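Local coordinates for protein 6-phosphogluconate dehydratase (Shewanella oneidensis, PDB 2GP4) that catalyses the dehydration of 6-phosphogluconate to 2-dehydro-3-deoxy-6-phosphogluconate, a step of the Entner-Doudoroff pathway, and is seen here without its iron-sulfur cluster, at residues A[493-498]-A[588-593]; A[192-197]-A[282-287]; A[338-343]-A[449-454]; A[462-467]-A[521-526]. All blocks are in the same frame, centred on the assembly; numbering follows the deposited sequence.

Contact 1. Residues A[493-498]-A[588-593]; sequences VVKGQG and TEIDLR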
loop_
_atom_site.group_PDB
_atom_site.type_symbol
_atom_site.label_atom_id
_atom_site.label_comp_id
_atom_site.label_asym_id
_atom_site.label_seq_id
_atom_site.Cartn_x
_atom_site.Cartn_y
_atom_site.Cartn_z
ATOM N N VAL A 493 -13.546 -17.147 12.393
ATOM C CA VAL A 493 -13.712 -15.734 12.706
ATOM C C VAL A 493 -12.702 -15.332 13.768
ATOM O O VAL A 493 -12.692 -15.882 14.873
ATOM C CB VAL A 493 -15.144 -15.433 13.227
ATOM C CG1 VAL A 493 -15.265 -13.981 13.725
ATOM C CG2 VAL A 493 -16.193 -15.746 12.153
ATOM N N VAL A 494 -11.853 -14.370 13.421
ATOM C CA VAL A 494 -10.850 -13.849 14.334
ATOM C C VAL A 494 -11.165 -12.384 14.630
ATOM O O VAL A 494 -11.003 -11.513 13.774
ATOM C CB VAL A 494 -9.428 -13.981 13.754
ATOM C CG1 VAL A 494 -8.392 -13.626 14.808
ATOM C CG2 VAL A 494 -9.185 -15.399 13.211
ATOM N N LYS A 495 -11.626 -12.115 15.844
ATOM C CA LYS A 495 -12.039 -10.771 16.198
ATOM C C LYS A 495 -11.059 -10.118 17.173
ATOM O O LYS A 495 -10.115 -10.766 17.646
ATOM C CB LYS A 495 -13.473 -10.777 16.739
ATOM C CG LYS A 495 -13.694 -11.686 17.937
ATOM C CD LYS A 495 -15.079 -11.494 18.502
ATOM C CE LYS A 495 -15.255 -12.284 19.785
ATOM N NZ LYS A 495 -16.664 -12.198 20.254
ATOM N N GLY A 496 -11.280 -8.830 17.439
ATOM C CA GLY A 496 -10.407 -8.034 18.304
ATOM C C GLY A 496 -9.041 -7.795 17.690
ATOM O O GLY A 496 -8.035 -7.714 18.400
ATOM N N GLN A 497 -9.006 -7.683 16.365
ATOM C CA GLN A 497 -7.746 -7.569 15.638
ATOM C C GLN A 497 -7.673 -6.286 14.812
ATOM O O GLN A 497 -6.740 -6.093 14.035
ATOM C CB GLN A 497 -7.518 -8.802 14.740
ATOM C CG GLN A 497 -7.539 -10.162 15.451
ATOM C CD GLN A 497 -6.584 -10.258 16.636
ATOM O OE1 GLN A 497 -5.406 -9.894 16.546
ATOM N NE2 GLN A 497 -7.093 -10.765 17.759
ATOM N N GLY A 498 -8.658 -5.412 14.989
ATOM C CA GLY A 498 -8.701 -4.150 14.268
ATOM C C GLY A 498 -7.742 -3.114 14.828
ATOM O O GLY A 498 -7.090 -3.353 15.851
ATOM N N THR A 588 -19.836 -10.869 23.595
ATOM C CA THR A 588 -18.908 -11.256 24.654
ATOM C C THR A 588 -17.832 -10.185 24.840
ATOM O O THR A 588 -17.427 -9.516 23.886
ATOM C CB THR A 588 -18.247 -12.630 24.394
ATOM O OG1 THR A 588 -17.613 -12.632 23.107
ATOM C CG2 THR A 588 -19.282 -13.750 24.457
ATOM N N GLU A 589 -17.384 -10.024 26.081
ATOM C CA GLU A 589 -16.383 -9.024 26.417
ATOM C C GLU A 589 -15.002 -9.537 26.026
ATOM O O GLU A 589 -14.557 -10.584 26.508
ATOM C CB GLU A 589 -16.443 -8.712 27.913
ATOM C CG GLU A 589 -15.748 -7.427 28.338
ATOM C CD GLU A 589 -15.807 -7.204 29.846
ATOM O OE1 GLU A 589 -15.656 -6.038 30.281
ATOM O OE2 GLU A 589 -16.004 -8.188 30.599
ATOM N N ILE A 590 -14.340 -8.805 25.135
ATOM C CA ILE A 590 -12.980 -9.148 24.733
ATOM C C ILE A 590 -11.971 -8.543 25.714
ATOM O O ILE A 590 -11.978 -7.332 25.960
ATOM C CB ILE A 590 -12.672 -8.716 23.275
ATOM C CG1 ILE A 590 -13.654 -9.382 22.307
ATOM C CG2 ILE A 590 -11.227 -9.068 22.906
ATOM C CD1 ILE A 590 -13.622 -8.835 20.906
ATOM N N ASP A 591 -11.122 -9.406 26.270
ATOM C CA ASP A 591 -10.106 -9.013 27.238
ATOM C C ASP A 591 -8.868 -8.471 26.537
ATOM O O ASP A 591 -8.025 -9.241 26.073
ATOM C CB ASP A 591 -9.730 -10.205 28.130
ATOM C CG ASP A 591 -8.735 -9.834 29.222
ATOM O OD1 ASP A 591 -8.704 -8.656 29.631
ATOM O OD2 ASP A 591 -7.985 -10.726 29.676
ATOM N N LEU A 592 -8.751 -7.147 26.480
ATOM C CA LEU A 592 -7.650 -6.508 25.762
ATOM C C LEU A 592 -6.534 -6.001 26.672
ATOM O O LEU A 592 -5.616 -5.324 26.210
ATOM C CB LEU A 592 -8.177 -5.361 24.896
ATOM C CG LEU A 592 -9.087 -5.736 23.730
ATOM C CD1 LEU A 592 -10.044 -4.589 23.434
ATOM C CD2 LEU A 592 -8.265 -6.120 22.507
ATOM N N ARG A 593 -6.615 -6.339 27.955
ATOM C CA ARG A 593 -5.666 -5.863 28.965
ATOM C C ARG A 593 -4.201 -6.053 28.576
ATOM O O ARG A 593 -3.374 -5.171 28.815
ATOM C CB ARG A 593 -5.959 -6.513 30.326
ATOM C CG ARG A 593 -7.067 -5.812 31.118
ATOM C CD ARG A 593 -8.030 -6.806 31.770
ATOM N NE ARG A 593 -7.438 -7.543 32.886
ATOM C CZ ARG A 593 -7.811 -8.764 33.267
ATOM N NH1 ARG A 593 -8.767 -9.411 32.609
ATOM N NH2 ARG A 593 -7.213 -9.348 34.300
HETATM O O HOH W 1 -17.047 -9.910 21.184
#
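K495, one step past the end of strand 490-494, reaches T588 and I590 with a single long side chain. With chi1 at 57°, CG sits between the backbone N and the carbonyl carbon, and the chain beyond it is fully extended. NZ therefore arrives at the T588 hydroxyl, donating to OG1 at 3.0 Å, with the two side chains crossing at about a right angle. A water accepts from K495 NZ, at a modelled separation doubtfully short, and donates to T588 O at 2.8 Å. On the way out the lysine methylenes brush the tip of I590, whose CD1 is 3.9 Å from K495 CD. With an alanine here, T588 OG1 would probably be left without its charged donor and I590 CD1 without the methylenes it lies against.

G496 follows with phi 68°, and a CB on it would come to 3.4 Å from I590 CG2, so both conformation and proximity favour a residue without a side chain. Its carbonyl O is 4.4 Å from L592 CD2. Q497 then folds back: its NE2 donates to K495 O at 3.0 Å with an N-H...O angle of 155°, tying the turn together, while the amides of G496 and Q497 bind the D529 carboxylate. G498 supplies the N-cap of helix 499-502. Strand 490-494, parallel to its neighbours 463-471 and 524-528, thus leads through this turn into a helix, as in alpha/beta folds.

Contact 2. Residues A[192-197]-A[282-287]; sequences PMLFVP and AKQVCR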
loop_
_atom_site.group_PDB
_atom_site.type_symbol
_atom_site.label_atom_id
_atom_site.label_comp_id
_atom_site.label_asym_id
_atom_site.label_seq_id
_atom_site.Cartn_x
_atom_site.Cartn_y
_atom_site.Cartn_z
ATOM N N PRO A 192 7.980 22.161 -2.607
ATOM C CA PRO A 192 8.387 21.067 -3.484
ATOM C C PRO A 192 9.246 20.076 -2.711
ATOM O O PRO A 192 10.042 20.480 -1.850
ATOM C CB PRO A 192 9.238 21.764 -4.547
ATOM C CG PRO A 192 9.768 22.978 -3.870
ATOM C CD PRO A 192 8.701 23.412 -2.913
HETATM N N MSE A 193 9.073 18.790 -3.006
HETATM C CA MSE A 193 9.836 17.746 -2.340
HETATM C C MSE A 193 10.075 16.565 -3.257
HETATM O O MSE A 193 9.296 16.312 -4.178
HETATM C CB MSE A 193 9.127 17.273 -1.070
HETATM C CG MSE A 193 9.044 18.317 0.032
HETATM SE SE MSE A 193 8.054 17.621 1.530
HETATM C CE MSE A 193 7.672 19.264 2.485
ATOM N N LEU A 194 11.169 15.856 -2.998
ATOM C CA LEU A 194 11.478 14.613 -3.684
ATOM C C LEU A 194 11.838 13.549 -2.669
ATOM O O LEU A 194 12.537 13.831 -1.689
ATOM C CB LEU A 194 12.656 14.794 -4.644
ATOM C CG LEU A 194 12.391 15.295 -6.063
ATOM C CD1 LEU A 194 12.102 16.792 -6.101
ATOM C CD2 LEU A 194 13.584 14.965 -6.936
ATOM N N PHE A 195 11.353 12.333 -2.907
ATOM C CA PHE A 195 11.812 11.168 -2.171
ATOM C C PHE A 195 13.140 10.692 -2.765
ATOM O O PHE A 195 13.304 10.652 -3.989
ATOM C CB PHE A 195 10.766 10.053 -2.212
ATOM C CG PHE A 195 9.638 10.234 -1.227
ATOM C CD1 PHE A 195 8.560 11.063 -1.523
ATOM C CD2 PHE A 195 9.652 9.565 -0.002
ATOM C CE1 PHE A 195 7.514 11.226 -0.616
ATOM C CE2 PHE A 195 8.608 9.721 0.911
ATOM C CZ PHE A 195 7.538 10.553 0.603
ATOM N N VAL A 196 14.086 10.358 -1.892
ATOM C CA VAL A 196 15.412 9.915 -2.300
ATOM C C VAL A 196 15.643 8.487 -1.787
ATOM O O VAL A 196 15.971 8.289 -0.616
ATOM C CB VAL A 196 16.520 10.873 -1.791
ATOM C CG1 VAL A 196 17.875 10.479 -2.352
ATOM C CG2 VAL A 196 16.208 12.315 -2.162
ATOM N N PRO A 197 15.454 7.484 -2.662
ATOM C CA PRO A 197 15.548 6.088 -2.239
ATOM C C PRO A 197 16.987 5.611 -2.064
ATOM O O PRO A 197 17.905 6.137 -2.705
ATOM C CB PRO A 197 14.884 5.336 -3.387
ATOM C CG PRO A 197 15.140 6.187 -4.578
ATOM C CD PRO A 197 15.130 7.605 -4.096
ATOM N N ALA A 282 18.947 16.492 -5.329
ATOM C CA ALA A 282 19.233 17.778 -4.679
ATOM C C ALA A 282 19.049 18.964 -5.619
ATOM O O ALA A 282 18.386 19.940 -5.267
ATOM C CB ALA A 282 20.648 17.787 -4.087
ATOM N N LYS A 283 19.634 18.875 -6.810
ATOM C CA LYS A 283 19.537 19.941 -7.807
ATOM C C LYS A 283 18.099 20.156 -8.282
ATOM O O LYS A 283 17.675 21.294 -8.506
ATOM C CB LYS A 283 20.438 19.646 -9.013
ATOM C CG LYS A 283 21.935 19.769 -8.740
ATOM C CD LYS A 283 22.748 19.628 -10.028
ATOM C CE LYS A 283 24.238 19.872 -9.792
ATOM N NZ LYS A 283 24.885 18.839 -8.923
ATOM N N GLN A 284 17.355 19.062 -8.421
ATOM C CA GLN A 284 16.011 19.107 -8.978
ATOM C C GLN A 284 15.006 19.823 -8.075
ATOM O O GLN A 284 14.160 20.566 -8.578
ATOM C CB GLN A 284 15.535 17.697 -9.360
ATOM C CG GLN A 284 14.173 17.627 -10.046
ATOM C CD GLN A 284 14.131 18.287 -11.422
ATOM O OE1 GLN A 284 15.142 18.759 -11.938
ATOM N NE2 GLN A 284 12.949 18.316 -12.020
ATOM N N VAL A 285 15.105 19.611 -6.759
ATOM C CA VAL A 285 14.220 20.285 -5.788
ATOM C C VAL A 285 14.387 21.799 -5.838
ATOM O O VAL A 285 13.405 22.532 -5.735
ATOM C CB VAL A 285 14.453 19.845 -4.319
ATOM C CG1 VAL A 285 13.196 20.086 -3.495
ATOM C CG2 VAL A 285 14.828 18.399 -4.236
ATOM N N CYS A 286 15.634 22.252 -5.985
ATOM C CA CYS A 286 15.954 23.673 -6.158
ATOM C C CYS A 286 15.262 24.267 -7.390
ATOM O O CYS A 286 14.805 25.412 -7.360
ATOM C CB CYS A 286 17.476 23.875 -6.229
ATOM S SG CYS A 286 18.021 25.498 -6.843
ATOM N N ARG A 287 15.184 23.480 -8.460
ATOM C CA ARG A 287 14.506 23.877 -9.697
ATOM C C ARG A 287 12.985 23.893 -9.565
ATOM O O ARG A 287 12.294 24.474 -10.399
ATOM C CB ARG A 287 14.886 22.925 -10.833
ATOM C CG ARG A 287 16.122 23.310 -11.619
ATOM C CD ARG A 287 16.367 22.311 -12.746
ATOM N NE ARG A 287 15.203 22.158 -13.623
ATOM C CZ ARG A 287 15.040 21.171 -14.504
ATOM N NH1 ARG A 287 15.966 20.227 -14.640
ATOM N NH2 ARG A 287 13.944 21.126 -15.251
#
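L194 and V285 form the main apolar contact between edge strand 193-195 and helix 272-287, in a layered alpha/beta packing. The short axes run 8.3 Å apart at 155°, so strand and helix are nearly antiparallel. Alternation along the strand separates the layers: L194 points toward helix 272-287, whereas M193, a selenomethionine, points away from it and, like F195, touches helix 179-186.

The apolar contacts are divided between the branches of L194. CD1 meets V285 CG2 at 3.7 Å, the two side chains sliding past each other in opposite directions. CD2 turns instead to the aliphatic base of Q284, 4.1 Å from its CG, and here the side chains cross at about a right angle. P192 adds a looser touch, its CB 4.4 Å from V285 CG1. V285 also reaches L169 on the neighbouring strand, so the helix covers more than the sheet edge.

The polar part of the contact points elsewhere. Q284 bends at chi2 (66°), which carries its amide away from the strand, and NE2 bonds to V393 O; V393 also touches L194. Only the methylenes of this buried glutamine thus serve the strand.

Contacts with backbone atoms complete the fit. V285 holds CG1 anti to its own N (chi1 -156°), which directs that methyl at the strand backbone: CG1 rests 3.6 Å from the carbonyl oxygen P192 O.

Contact 3. Residues A[338-343]-A[449-454]; sequences VNWDDF and RAVIKV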
loop_
_atom_site.group_PDB
_atom_site.type_symbol
_atom_site.label_atom_id
_atom_site.label_comp_id
_atom_site.label_asym_id
_atom_site.label_seq_id
_atom_site.Cartn_x
_atom_site.Cartn_y
_atom_site.Cartn_z
ATOM N N VAL A 338 -10.887 8.627 -1.187
ATOM C CA VAL A 338 -10.944 7.359 -1.922
ATOM C C VAL A 338 -11.510 6.253 -1.020
ATOM O O VAL A 338 -11.123 6.141 0.145
ATOM C CB VAL A 338 -9.527 6.935 -2.426
ATOM C CG1 VAL A 338 -9.549 5.543 -3.056
ATOM C CG2 VAL A 338 -8.959 7.951 -3.412
ATOM N N ASN A 339 -12.426 5.442 -1.548
ATOM C CA ASN A 339 -12.985 4.328 -0.771
ATOM C C ASN A 339 -12.790 2.950 -1.432
ATOM O O ASN A 339 -12.176 2.850 -2.491
ATOM C CB ASN A 339 -14.456 4.596 -0.385
ATOM C CG ASN A 339 -15.383 4.770 -1.594
ATOM O OD1 ASN A 339 -16.419 5.441 -1.497
ATOM N ND2 ASN A 339 -15.028 4.166 -2.725
ATOM N N TRP A 340 -13.317 1.901 -0.805
ATOM C CA TRP A 340 -13.191 0.538 -1.332
ATOM C C TRP A 340 -13.925 0.296 -2.644
ATOM O O TRP A 340 -13.550 -0.590 -3.401
ATOM C CB TRP A 340 -13.589 -0.516 -0.289
ATOM C CG TRP A 340 -12.598 -0.653 0.827
ATOM C CD1 TRP A 340 -11.284 -0.255 0.818
ATOM C CD2 TRP A 340 -12.824 -1.253 2.106
ATOM N NE1 TRP A 340 -10.687 -0.559 2.014
ATOM C CE2 TRP A 340 -11.602 -1.177 2.824
ATOM C CE3 TRP A 340 -13.937 -1.842 2.723
ATOM C CZ2 TRP A 340 -11.468 -1.660 4.125
ATOM C CZ3 TRP A 340 -13.802 -2.326 4.015
ATOM C CH2 TRP A 340 -12.574 -2.233 4.703
ATOM N N ASP A 341 -14.963 1.079 -2.915
ATOM C CA ASP A 341 -15.644 1.008 -4.212
ATOM C C ASP A 341 -14.687 1.410 -5.336
ATOM O O ASP A 341 -14.750 0.857 -6.435
ATOM C CB ASP A 341 -16.873 1.909 -4.244
ATOM C CG ASP A 341 -17.864 1.592 -3.145
ATOM O OD1 ASP A 341 -17.865 2.312 -2.127
ATOM O OD2 ASP A 341 -18.652 0.639 -3.301
ATOM N N ASP A 342 -13.806 2.375 -5.059
ATOM C CA ASP A 342 -12.782 2.767 -6.021
ATOM C C ASP A 342 -11.835 1.608 -6.308
ATOM O O ASP A 342 -11.578 1.298 -7.462
ATOM C CB ASP A 342 -11.987 3.982 -5.536
ATOM C CG ASP A 342 -12.876 5.169 -5.181
ATOM O OD1 ASP A 342 -13.936 5.365 -5.820
ATOM O OD2 ASP A 342 -12.497 5.914 -4.252
ATOM N N PHE A 343 -11.337 0.963 -5.252
ATOM C CA PHE A 343 -10.360 -0.122 -5.387
ATOM C C PHE A 343 -10.938 -1.312 -6.145
ATOM O O PHE A 343 -10.313 -1.832 -7.074
ATOM C CB PHE A 343 -9.847 -0.572 -4.014
ATOM C CG PHE A 343 -8.784 0.320 -3.438
ATOM C CD1 PHE A 343 -7.441 0.107 -3.734
ATOM C CD2 PHE A 343 -9.122 1.366 -2.591
ATOM C CE1 PHE A 343 -6.455 0.928 -3.205
ATOM C CE2 PHE A 343 -8.140 2.189 -2.052
ATOM C CZ PHE A 343 -6.806 1.970 -2.361
ATOM N N ARG A 449 -18.494 -4.114 5.924
ATOM C CA ARG A 449 -17.681 -3.980 4.722
ATOM C C ARG A 449 -16.293 -4.560 4.971
ATOM O O ARG A 449 -15.687 -4.311 6.016
ATOM C CB ARG A 449 -17.580 -2.509 4.299
ATOM C CG ARG A 449 -18.923 -1.859 3.923
ATOM C CD ARG A 449 -18.831 -0.321 3.800
ATOM N NE ARG A 449 -17.905 0.097 2.743
ATOM C CZ ARG A 449 -18.218 0.190 1.452
ATOM N NH1 ARG A 449 -19.444 -0.108 1.032
ATOM N NH2 ARG A 449 -17.303 0.573 0.572
ATOM N N ALA A 450 -15.803 -5.342 4.014
ATOM C CA ALA A 450 -14.445 -5.877 4.067
ATOM C C ALA A 450 -13.842 -5.942 2.664
ATOM O O ALA A 450 -14.503 -5.630 1.680
ATOM C CB ALA A 450 -14.448 -7.257 4.720
ATOM N N VAL A 451 -12.581 -6.336 2.572
ATOM C CA VAL A 451 -11.964 -6.597 1.275
ATOM C C VAL A 451 -11.449 -8.037 1.219
ATOM O O VAL A 451 -11.239 -8.672 2.254
ATOM C CB VAL A 451 -10.842 -5.574 0.919
ATOM C CG1 VAL A 451 -11.420 -4.165 0.764
ATOM C CG2 VAL A 451 -9.729 -5.585 1.951
ATOM N N ILE A 452 -11.273 -8.541 0.001
ATOM C CA ILE A 452 -10.761 -9.885 -0.236
ATOM C C ILE A 452 -9.854 -9.890 -1.466
ATOM O O ILE A 452 -10.171 -9.250 -2.477
ATOM C CB ILE A 452 -11.923 -10.938 -0.384
ATOM C CG1 ILE A 452 -11.370 -12.365 -0.514
ATOM C CG2 ILE A 452 -12.850 -10.593 -1.560
ATOM C CD1 ILE A 452 -12.382 -13.466 -0.202
ATOM N N LYS A 453 -8.720 -10.589 -1.356
ATOM C CA LYS A 453 -7.899 -10.920 -2.514
ATOM C C LYS A 453 -8.232 -12.312 -3.032
ATOM O O LYS A 453 -8.060 -13.313 -2.324
ATOM C CB LYS A 453 -6.404 -10.820 -2.204
ATOM C CG LYS A 453 -5.841 -9.396 -2.254
ATOM C CD LYS A 453 -6.071 -8.674 -3.587
ATOM C CE LYS A 453 -5.313 -9.318 -4.740
ATOM N NZ LYS A 453 -3.844 -9.397 -4.505
ATOM N N VAL A 454 -8.711 -12.363 -4.271
ATOM C CA VAL A 454 -9.134 -13.616 -4.887
ATOM C C VAL A 454 -8.142 -14.097 -5.947
ATOM O O VAL A 454 -8.366 -15.121 -6.592
ATOM C CB VAL A 454 -10.568 -13.518 -5.484
ATOM C CG1 VAL A 454 -11.588 -13.327 -4.375
ATOM C CG2 VAL A 454 -10.677 -12.388 -6.510
HETATM O O HOH W 2 -20.821 0.188 -1.796
#
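Chi1 of W340, -71°, sets CG beside the backbone N, and the indole extends from the first turn of helix 340-347 to strand 448-453. V451 likewise holds CG1 anti to its carbonyl carbon, presenting that methyl to the ring. The result is a CH-pi contact: V451 CG1 lies 3.5 Å from the centroid of the five-membered ring of W340, 12° off the normal. At the ring edge, in plane, R449 O is 3.4 Å from W340 CZ3. A leucine in place of W340 would probably leave the V451 methyl without its aromatic face and open a gap beside the R449 carbonyl.

R449 bends at chi3 to bring its guanidinium to D341. NH2 donates to OD1 at 3.3 Å (140°), a salt bridge that meets the oxygen from above the carboxylate plane. A water links the other ends, donating to D341 OD2 at 2.7 Å and accepting from R449 NH1. R449 NH2 also pairs with E615, whose OE2 also accepts from the backbone N of W340. N339 is at the N-cap position, and its backbone N donates to D342 OD2 at 2.7 Å. A helix start from the N-terminal family region thus docks on a sheet strand of the C-terminal one.

Contact 4. Residues A[462-467]-A[521-526]; sequences RVVEAP and GFKVAL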
loop_
_atom_site.group_PDB
_atom_site.type_symbol
_atom_site.label_atom_id
_atom_site.label_comp_id
_atom_site.label_asym_id
_atom_site.label_seq_id
_atom_site.Cartn_x
_atom_site.Cartn_y
_atom_site.Cartn_z
ATOM N N ARG A 462 -14.140 -19.672 -4.081
ATOM C CA ARG A 462 -14.500 -18.253 -3.911
ATOM C C ARG A 462 -15.838 -18.014 -3.212
ATOM O O ARG A 462 -16.182 -16.873 -2.890
ATOM C CB ARG A 462 -14.451 -17.501 -5.252
ATOM C CG ARG A 462 -13.032 -17.210 -5.734
ATOM C CD ARG A 462 -13.001 -16.466 -7.058
ATOM N NE ARG A 462 -11.638 -16.423 -7.587
ATOM C CZ ARG A 462 -11.270 -15.829 -8.722
ATOM N NH1 ARG A 462 -12.158 -15.203 -9.486
ATOM N NH2 ARG A 462 -9.998 -15.859 -9.090
ATOM N N VAL A 463 -16.590 -19.087 -2.981
ATOM C CA VAL A 463 -17.855 -19.022 -2.248
ATOM C C VAL A 463 -17.843 -20.073 -1.140
ATOM O O VAL A 463 -17.750 -21.266 -1.420
ATOM C CB VAL A 463 -19.084 -19.265 -3.184
ATOM C CG1 VAL A 463 -20.391 -19.207 -2.398
ATOM C CG2 VAL A 463 -19.108 -18.261 -4.333
ATOM N N VAL A 464 -17.921 -19.625 0.112
ATOM C CA VAL A 464 -18.016 -20.529 1.252
ATOM C C VAL A 464 -19.158 -20.107 2.171
ATOM O O VAL A 464 -19.197 -18.972 2.655
ATOM C CB VAL A 464 -16.694 -20.627 2.070
ATOM C CG1 VAL A 464 -16.880 -21.506 3.322
ATOM C CG2 VAL A 464 -15.548 -21.163 1.216
ATOM N N GLU A 465 -20.092 -21.032 2.381
ATOM C CA GLU A 465 -21.157 -20.872 3.352
ATOM C C GLU A 465 -21.006 -22.001 4.369
ATOM O O GLU A 465 -21.196 -23.177 4.040
ATOM C CB GLU A 465 -22.522 -20.919 2.669
ATOM C CG GLU A 465 -23.689 -20.582 3.588
ATOM C CD GLU A 465 -25.039 -20.770 2.916
ATOM O OE1 GLU A 465 -25.377 -19.974 2.015
ATOM O OE2 GLU A 465 -25.766 -21.712 3.296
ATOM N N ALA A 466 -20.640 -21.634 5.595
ATOM C CA ALA A 466 -20.238 -22.599 6.611
ATOM C C ALA A 466 -20.450 -22.057 8.030
ATOM O O ALA A 466 -20.439 -20.842 8.229
ATOM C CB ALA A 466 -18.785 -22.976 6.403
ATOM N N PRO A 467 -20.663 -22.958 9.017
ATOM C CA PRO A 467 -20.766 -22.551 10.424
ATOM C C PRO A 467 -19.522 -21.806 10.925
ATOM O O PRO A 467 -18.410 -22.052 10.439
ATOM C CB PRO A 467 -20.936 -23.885 11.168
ATOM C CG PRO A 467 -20.480 -24.940 10.198
ATOM C CD PRO A 467 -20.848 -24.415 8.860
ATOM N N GLY A 521 -9.643 -30.953 1.564
ATOM C CA GLY A 521 -10.946 -30.986 0.896
ATOM C C GLY A 521 -12.083 -30.281 1.618
ATOM O O GLY A 521 -13.205 -30.256 1.116
ATOM N N PHE A 522 -11.807 -29.709 2.788
ATOM C CA PHE A 522 -12.821 -28.940 3.509
ATOM C C PHE A 522 -13.031 -27.566 2.880
ATOM O O PHE A 522 -12.134 -27.027 2.224
ATOM C CB PHE A 522 -12.464 -28.802 4.989
ATOM C CG PHE A 522 -12.360 -30.115 5.709
ATOM C CD1 PHE A 522 -13.478 -30.933 5.860
ATOM C CD2 PHE A 522 -11.144 -30.537 6.232
ATOM C CE1 PHE A 522 -13.388 -32.153 6.520
ATOM C CE2 PHE A 522 -11.038 -31.753 6.894
ATOM C CZ PHE A 522 -12.164 -32.566 7.038
ATOM N N LYS A 523 -14.226 -27.014 3.070
ATOM C CA LYS A 523 -14.557 -25.691 2.547
ATOM C C LYS A 523 -14.409 -24.676 3.668
ATOM O O LYS A 523 -15.210 -24.634 4.597
ATOM C CB LYS A 523 -15.971 -25.672 1.950
ATOM C CG LYS A 523 -16.166 -26.644 0.784
ATOM C CD LYS A 523 -17.434 -26.349 -0.014
ATOM C CE LYS A 523 -17.190 -25.334 -1.152
ATOM N NZ LYS A 523 -16.870 -23.937 -0.695
ATOM N N VAL A 524 -13.363 -23.867 3.586
ATOM C CA VAL A 524 -12.995 -22.998 4.699
ATOM C C VAL A 524 -12.749 -21.560 4.265
ATOM O O VAL A 524 -12.331 -21.308 3.138
ATOM C CB VAL A 524 -11.750 -23.532 5.457
ATOM C CG1 VAL A 524 -12.091 -24.813 6.188
ATOM C CG2 VAL A 524 -10.566 -23.742 4.508
ATOM N N ALA A 525 -13.009 -20.625 5.175
ATOM C CA ALA A 525 -12.744 -19.210 4.929
ATOM C C ALA A 525 -12.349 -18.488 6.204
ATOM O O ALA A 525 -12.638 -18.955 7.310
ATOM C CB ALA A 525 -13.943 -18.538 4.292
ATOM N N LEU A 526 -11.662 -17.361 6.030
ATOM C CA LEU A 526 -11.268 -16.491 7.122
ATOM C C LEU A 526 -12.101 -15.228 7.116
ATOM O O LEU A 526 -12.403 -14.684 6.061
ATOM C CB LEU A 526 -9.804 -16.077 6.990
ATOM C CG LEU A 526 -8.671 -16.871 7.635
ATOM C CD1 LEU A 526 -9.024 -17.304 9.058
ATOM C CD2 LEU A 526 -8.292 -18.045 6.777
#
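V464 and A525 form the close-packed, buried side of this contact, their CB atoms 4.1 Å apart. The two methyls of V464 settle against backbone oxygens: CG1, anti to its own N (chi1 176°), lies 3.8 Å from K523 O, and CG2 lies 3.8 Å from V524 O. A466 also points inward, with CB 4.3 Å from K523 O.

Strands 463-471 and 524-528 are not neighbours in their mixed sheet, since strand 490-494 lies between them. Their touching parts run 95° apart, consistent with a strongly twisted sheet, and V464 and A525 both touch V566 of strand 563-567 as well. The contact therefore probably bridges one face of that sheet over the strand between.

Toward the outer side the packing gives way to one polar reach. The K523 chain bends at chi3 and chi4 and slides past V464 in the opposite direction, which brings NZ within 3.6 Å of V464 CG2. There NZ donates to V463 O at 2.9 Å, in the carbonyl plane, with a C=O...N angle of 149°. V463 and E465 direct their side chains away from 521-526, and the solvent-exposed E465 pairs through OE1 with R565 instead.

How the contacts relate
Contacts 1, 3 and 4 all reach the eight-stranded mixed sheet, whereas contact 2 belongs to the three-stranded sheet across the chain's centre, 45 Å from contact 1 and 50 Å from contact 4 between centres. Contact 3 joins the N-terminal and C-terminal family regions and lies nearest the middle of the chain, its centre 13 Å away. It touches contact 4, where V454 O packs 3.1 Å from R462 NH2. Contacts 1 and 4 alternate along the chain and come within about 5 Å at their nearest atoms without touching; strand 490-494 of contact 1 lies between the two strands of contact 4. With the cluster absent from this apo form, no distance to it can be given.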